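Hypothetical protein (Parabacteroides merdae, PDB 4OO3) is of uncharacterised function but is probably an oxidoreductase that binds a nicotinamide adenine dinucleotide through its Rossmann-fold domain. Local coordinates at residues Gly10-Ile15 / Tyr32-Lys37; Glu180-Lys185 / Lys295-Lys300. All blocks are in the same frame, centred on the assembly; numbering follows the deposited sequence.

Overall arrangement
Contact 1 (10-15 with 32-37) and contact 2 (180-185 with 295-300) lie on opposite sides of the chain's centre, with centres about 42 Å apart, and share no helix or strand. Contact 1 is the partly buried one: it joins the approach to the first strand of the parallel Rossmann sheet to the turn before the second, through a single bridge, a carboxylate-amide bond, a water and a little valine-leucine packing. Contact 2 is buried and joins two parallel neighbours, 183-190 and 297-306, inside the mixed sheet of the C-terminal domain. Its bonds across the segments are all between backbones, and its side chains meet through apolar contacts.

Contact 1. Residues Gly10-Ile15 / Tyr32-Lys37; sequences GEVKLI and YPQVSK
The carboxylate oxygen OE2 of E11 is held by two groups, the backbone N of G7 and, from across the contact, the side-chain amide of Q34; OE1 of E11 accepts from T6 N. NE2 of Q34 lies 3.0 Å from OE2 of E11 in a nearly straight bond (176°), with the oxygen in the amide plane. The two side chains run side by side, although carboxylate and amide planes are turned 57° apart; E11 reaches this place with CG between its backbone N and carbonyl carbon (chi1 72°) and an extended chain. A leucine here would probably leave the amide of Q34 with L407 O but without its anionic mate, and G7 N and T6 N without their acceptors.

Beside this pair the backbones form a single bridge, at V12 and V35: V12 N donates to Q34 O (2.9 Å), and S36 N to V12 O (2.9 Å). G10 N donates to P33 O (2.9 Å), an oxygen in the type I turn from Y32 to V35. A water accepts from L14 N and donates to S36 O. On the apolar side, V35 CG1 packs on L14 CG (3.6 Å), the two side chains crossing at about a right angle.

L407 and L410 of helix 395-412 cover V12, W69 touches V35, and 10-15 runs into strand 14-17, while 32-37 leads to its parallel neighbour 38-43 in the Rossmann sheet.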
loop_
_atom_site.group_PDB
_atom_site.type_symbol
_atom_site.label_atom_id
_atom_site.label_comp_id
_atom_site.label_asym_id
_atom_site.label_seq_id
_atom_site.Cartn_x
_atom_site.Cartn_y
_atom_site.Cartn_z
ATOM N N GLY A 10 -2.781 -21.281 -17.588
ATOM C CA GLY A 10 -2.444 -20.417 -18.721
ATOM C C GLY A 10 -3.555 -19.497 -19.211
ATOM O O GLY A 10 -3.399 -18.840 -20.244
ATOM N N GLU A 11 -4.668 -19.436 -18.477
ATOM C CA GLU A 11 -5.826 -18.624 -18.875
ATOM C C GLU A 11 -5.568 -17.121 -18.716
ATOM O O GLU A 11 -6.063 -16.314 -19.500
ATOM C CB GLU A 11 -7.074 -19.028 -18.077
ATOM C CG GLU A 11 -7.058 -18.610 -16.609
ATOM C CD GLU A 11 -8.317 -19.006 -15.858
ATOM O OE1 GLU A 11 -9.182 -19.679 -16.445
ATOM O OE2 GLU A 11 -8.446 -18.639 -14.669
ATOM N N VAL A 12 -4.803 -16.755 -17.692
ATOM C CA VAL A 12 -4.452 -15.358 -17.453
ATOM C C VAL A 12 -3.239 -15.012 -18.300
ATOM O O VAL A 12 -2.214 -15.692 -18.228
ATOM C CB VAL A 12 -4.146 -15.101 -15.963
ATOM C CG1 VAL A 12 -3.514 -13.729 -15.754
ATOM C CG2 VAL A 12 -5.416 -15.246 -15.137
ATOM N N LYS A 13 -3.366 -13.957 -19.100
ATOM C CA LYS A 13 -2.307 -13.525 -20.007
ATOM C C LYS A 13 -1.871 -12.121 -19.646
ATOM O O LYS A 13 -2.587 -11.161 -19.925
ATOM C CB LYS A 13 -2.794 -13.542 -21.455
ATOM C CG LYS A 13 -2.698 -14.896 -22.136
ATOM C CD LYS A 13 -4.055 -15.473 -22.475
ATOM C CE LYS A 13 -3.901 -16.799 -23.203
ATOM N NZ LYS A 13 -5.073 -17.081 -24.071
ATOM N N LEU A 14 -0.686 -12.001 -19.060
ATOM C CA LEU A 14 -0.219 -10.730 -18.504
ATOM C C LEU A 14 0.328 -9.753 -19.540
ATOM O O LEU A 14 1.062 -10.129 -20.443
ATOM C CB LEU A 14 0.879 -10.956 -17.455
ATOM C CG LEU A 14 0.560 -11.767 -16.205
ATOM C CD1 LEU A 14 1.757 -11.726 -15.259
ATOM C CD2 LEU A 14 -0.699 -11.255 -15.526
ATOM N N ILE A 15 -0.042 -8.490 -19.375
ATOM C CA ILE A 15 0.583 -7.383 -20.070
ATOM C C ILE A 15 1.269 -6.542 -19.015
ATOM O O ILE A 15 0.663 -6.200 -18.017
ATOM C CB ILE A 15 -0.451 -6.481 -20.760
ATOM C CG1 ILE A 15 -1.275 -7.277 -21.773
ATOM C CG2 ILE A 15 0.249 -5.301 -21.418
ATOM C CD1 ILE A 15 -2.504 -6.544 -22.273
ATOM N N TYR A 32 2.286 -18.914 -10.844
ATOM C CA TYR A 32 0.884 -19.310 -10.647
ATOM C C TYR A 32 0.405 -20.080 -11.888
ATOM O O TYR A 32 0.572 -19.600 -13.010
ATOM C CB TYR A 32 0.001 -18.082 -10.386
ATOM C CG TYR A 32 0.536 -17.166 -9.307
ATOM C CD1 TYR A 32 0.327 -17.451 -7.958
ATOM C CD2 TYR A 32 1.266 -16.024 -9.631
ATOM C CE1 TYR A 32 0.820 -16.622 -6.960
ATOM C CE2 TYR A 32 1.763 -15.187 -8.643
ATOM C CZ TYR A 32 1.534 -15.488 -7.307
ATOM O OH TYR A 32 2.038 -14.673 -6.319
ATOM N N PRO A 33 -0.166 -21.288 -11.699
ATOM C CA PRO A 33 -0.590 -22.093 -12.847
ATOM C C PRO A 33 -1.549 -21.369 -13.791
ATOM O O PRO A 33 -1.507 -21.602 -14.999
ATOM C CB PRO A 33 -1.299 -23.295 -12.202
ATOM C CG PRO A 33 -0.770 -23.371 -10.818
ATOM C CD PRO A 33 -0.461 -21.955 -10.418
ATOM N N GLN A 34 -2.407 -20.511 -13.238
ATOM C CA GLN A 34 -3.321 -19.680 -14.029
ATOM C C GLN A 34 -2.607 -18.798 -15.038
ATOM O O GLN A 34 -3.178 -18.452 -16.068
ATOM C CB GLN A 34 -4.133 -18.752 -13.123
ATOM C CG GLN A 34 -5.454 -19.307 -12.639
ATOM C CD GLN A 34 -6.114 -18.359 -11.661
ATOM O OE1 GLN A 34 -5.579 -18.117 -10.584
ATOM N NE2 GLN A 34 -7.269 -17.808 -12.033
ATOM N N VAL A 35 -1.378 -18.397 -14.727
ATOM C CA VAL A 35 -0.702 -17.386 -15.527
ATOM C C VAL A 35 0.169 -18.002 -16.620
ATOM O O VAL A 35 1.112 -18.756 -16.345
ATOM C CB VAL A 35 0.124 -16.427 -14.655
ATOM C CG1 VAL A 35 0.723 -15.328 -15.516
ATOM C CG2 VAL A 35 -0.762 -15.812 -13.580
ATOM N N SER A 36 -0.171 -17.666 -17.860
ATOM C CA SER A 36 0.571 -18.124 -19.030
ATOM C C SER A 36 2.004 -17.638 -18.935
ATOM O O SER A 36 2.254 -16.514 -18.496
ATOM C CB SER A 36 -0.087 -17.599 -20.309
ATOM O OG SER A 36 0.854 -17.437 -21.347
ATOM N N LYS A 37 2.942 -18.488 -19.346
ATOM C CA LYS A 37 4.362 -18.139 -19.306
ATOM C C LYS A 37 4.733 -17.002 -20.251
ATOM O O LYS A 37 5.730 -16.320 -20.019
ATOM C CB LYS A 37 5.229 -19.354 -19.604
ATOM C CG LYS A 37 5.631 -20.136 -18.368
ATOM C CD LYS A 37 4.464 -20.837 -17.699
ATOM C CE LYS A 37 4.953 -21.584 -16.472
ATOM N NZ LYS A 37 3.940 -22.526 -15.939
HETATM O O HOH W 1 1.054 -14.299 -19.199
#

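Contact 2. Residues Glu180-Lys185 / Lys295-Lys300; sequences EPAIVK and KGVTAK
This is a parallel beta pairing in the mixed sheet of the putative oxidoreductase C-terminal domain, where the beginnings of strands 183-190 and 297-306, far apart in sequence, lie next to each other. The axes of 183-185 and 297-300 approach to 4.6 Å and diverge by only 11°. I183 pairs with A299 and V184 with K300. K300 O accepts from K185 N, while I183 O accepts from K300 N at 2.8 Å. Both oxygens also receive a CA-H...O contact, I183 O from A299 and K300 O from V184. At the entry to the pairing, T298 O takes two donors, A182 N at 3.0 Å and, weakly, I183 N.

On the face shared by I183 and A299 the CB atoms meet, and V227 of helix 220-231 packs against both residues. With chi1 at -57°, CG1 of I183 lies anti to the carbonyl carbon, and the chain beyond it carries CD1 to CG1 of V297 (4.0 Å), which also touches A182 CB. NZ of K185 forms a salt bridge with E230 of the same helix. Beyond strand 183-190, strand 316-322 continues the sheet, with backbone hydrogen bonds pairing A182 with K322 and V184 with V320.

The ring of P181 lies obliquely across T298 and K300, its CB 3.8 Å from T298 CG2 and its CG 3.9 Å from K300 CB.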
loop_
_atom_site.group_PDB
_atom_site.type_symbol
_atom_site.label_atom_id
_atom_site.label_comp_id
_atom_site.label_asym_id
_atom_site.label_seq_id
_atom_site.Cartn_x
_atom_site.Cartn_y
_atom_site.Cartn_z
ATOM N N GLU A 180 -7.985 15.179 19.770
ATOM C CA GLU A 180 -7.451 13.870 20.156
ATOM C C GLU A 180 -8.109 12.727 19.358
ATOM O O GLU A 180 -9.109 12.143 19.785
ATOM C CB GLU A 180 -7.588 13.655 21.662
ATOM C CG GLU A 180 -6.508 12.749 22.223
ATOM C CD GLU A 180 -6.533 12.683 23.734
ATOM O OE1 GLU A 180 -7.294 11.855 24.282
ATOM O OE2 GLU A 180 -5.781 13.455 24.369
ATOM N N PRO A 181 -7.548 12.417 18.181
ATOM C CA PRO A 181 -8.095 11.372 17.316
ATOM C C PRO A 181 -8.159 10.009 17.988
ATOM O O PRO A 181 -7.312 9.692 18.815
ATOM C CB PRO A 181 -7.108 11.331 16.153
ATOM C CG PRO A 181 -6.518 12.696 16.112
ATOM C CD PRO A 181 -6.430 13.131 17.541
ATOM N N ALA A 182 -9.169 9.222 17.624
ATOM C CA ALA A 182 -9.363 7.877 18.167
ATOM C C ALA A 182 -8.530 6.842 17.416
ATOM O O ALA A 182 -8.291 5.747 17.918
ATOM C CB ALA A 182 -10.838 7.495 18.123
ATOM N N ILE A 183 -8.111 7.182 16.199
ATOM C CA ILE A 183 -7.259 6.311 15.405
ATOM C C ILE A 183 -6.099 7.165 14.912
ATOM O O ILE A 183 -6.309 8.268 14.412
ATOM C CB ILE A 183 -8.032 5.648 14.241
ATOM C CG1 ILE A 183 -9.227 4.853 14.783
ATOM C CG2 ILE A 183 -7.117 4.725 13.452
ATOM C CD1 ILE A 183 -10.110 4.228 13.721
ATOM N N VAL A 184 -4.877 6.665 15.101
ATOM C CA VAL A 184 -3.658 7.400 14.771
ATOM C C VAL A 184 -2.641 6.431 14.167
ATOM O O VAL A 184 -2.340 5.424 14.789
ATOM C CB VAL A 184 -3.045 8.047 16.032
ATOM C CG1 VAL A 184 -1.734 8.747 15.696
ATOM C CG2 VAL A 184 -4.021 9.034 16.670
ATOM N N LYS A 185 -2.130 6.737 12.967
ATOM C CA LYS A 185 -1.075 5.934 12.303
ATOM C C LYS A 185 0.030 6.816 11.726
ATOM O O LYS A 185 -0.223 7.688 10.893
ATOM C CB LYS A 185 -1.656 5.077 11.181
ATOM C CG LYS A 185 -2.652 4.060 11.689
ATOM C CD LYS A 185 -3.194 3.163 10.590
ATOM C CE LYS A 185 -4.300 2.277 11.142
ATOM N NZ LYS A 185 -3.792 1.281 12.124
ATOM N N LYS A 295 -17.128 8.115 9.301
ATOM C CA LYS A 295 -18.335 7.732 10.029
ATOM C C LYS A 295 -18.295 8.217 11.472
ATOM O O LYS A 295 -18.561 7.454 12.402
ATOM C CB LYS A 295 -18.551 6.215 9.980
ATOM C CG LYS A 295 -18.451 5.652 8.575
ATOM C CD LYS A 295 -19.506 4.606 8.272
ATOM C CE LYS A 295 -19.205 3.280 8.937
ATOM N NZ LYS A 295 -20.466 2.607 9.346
ATOM N N GLY A 296 -17.944 9.489 11.648
ATOM C CA GLY A 296 -17.956 10.128 12.966
ATOM C C GLY A 296 -16.684 9.936 13.773
ATOM O O GLY A 296 -16.502 10.604 14.787
ATOM N N VAL A 297 -15.802 9.039 13.323
ATOM C CA VAL A 297 -14.571 8.709 14.044
ATOM C C VAL A 297 -13.414 9.523 13.484
ATOM O O VAL A 297 -13.140 9.458 12.292
ATOM C CB VAL A 297 -14.228 7.207 13.912
ATOM C CG1 VAL A 297 -12.951 6.875 14.677
ATOM C CG2 VAL A 297 -15.384 6.355 14.405
ATOM N N THR A 298 -12.735 10.283 14.340
ATOM C CA THR A 298 -11.586 11.065 13.909
ATOM C C THR A 298 -10.347 10.170 13.786
ATOM O O THR A 298 -9.922 9.540 14.758
ATOM C CB THR A 298 -11.284 12.226 14.874
ATOM O OG1 THR A 298 -12.417 13.100 14.954
ATOM C CG2 THR A 298 -10.083 13.020 14.392
ATOM N N ALA A 299 -9.791 10.114 12.579
ATOM C CA ALA A 299 -8.576 9.372 12.308
ATOM C C ALA A 299 -7.465 10.342 11.928
ATOM O O ALA A 299 -7.731 11.421 11.402
ATOM C CB ALA A 299 -8.813 8.370 11.191
ATOM N N LYS A 300 -6.226 9.958 12.210
ATOM C CA LYS A 300 -5.061 10.752 11.831
ATOM C C LYS A 300 -4.033 9.829 11.195
ATOM O O LYS A 300 -3.632 8.840 11.802
ATOM C CB LYS A 300 -4.463 11.436 13.061
ATOM C CG LYS A 300 -3.023 11.940 12.911
ATOM C CD LYS A 300 -2.913 13.455 12.986
ATOM C CE LYS A 300 -1.469 13.930 13.069
ATOM N NZ LYS A 300 -0.785 13.455 14.304
#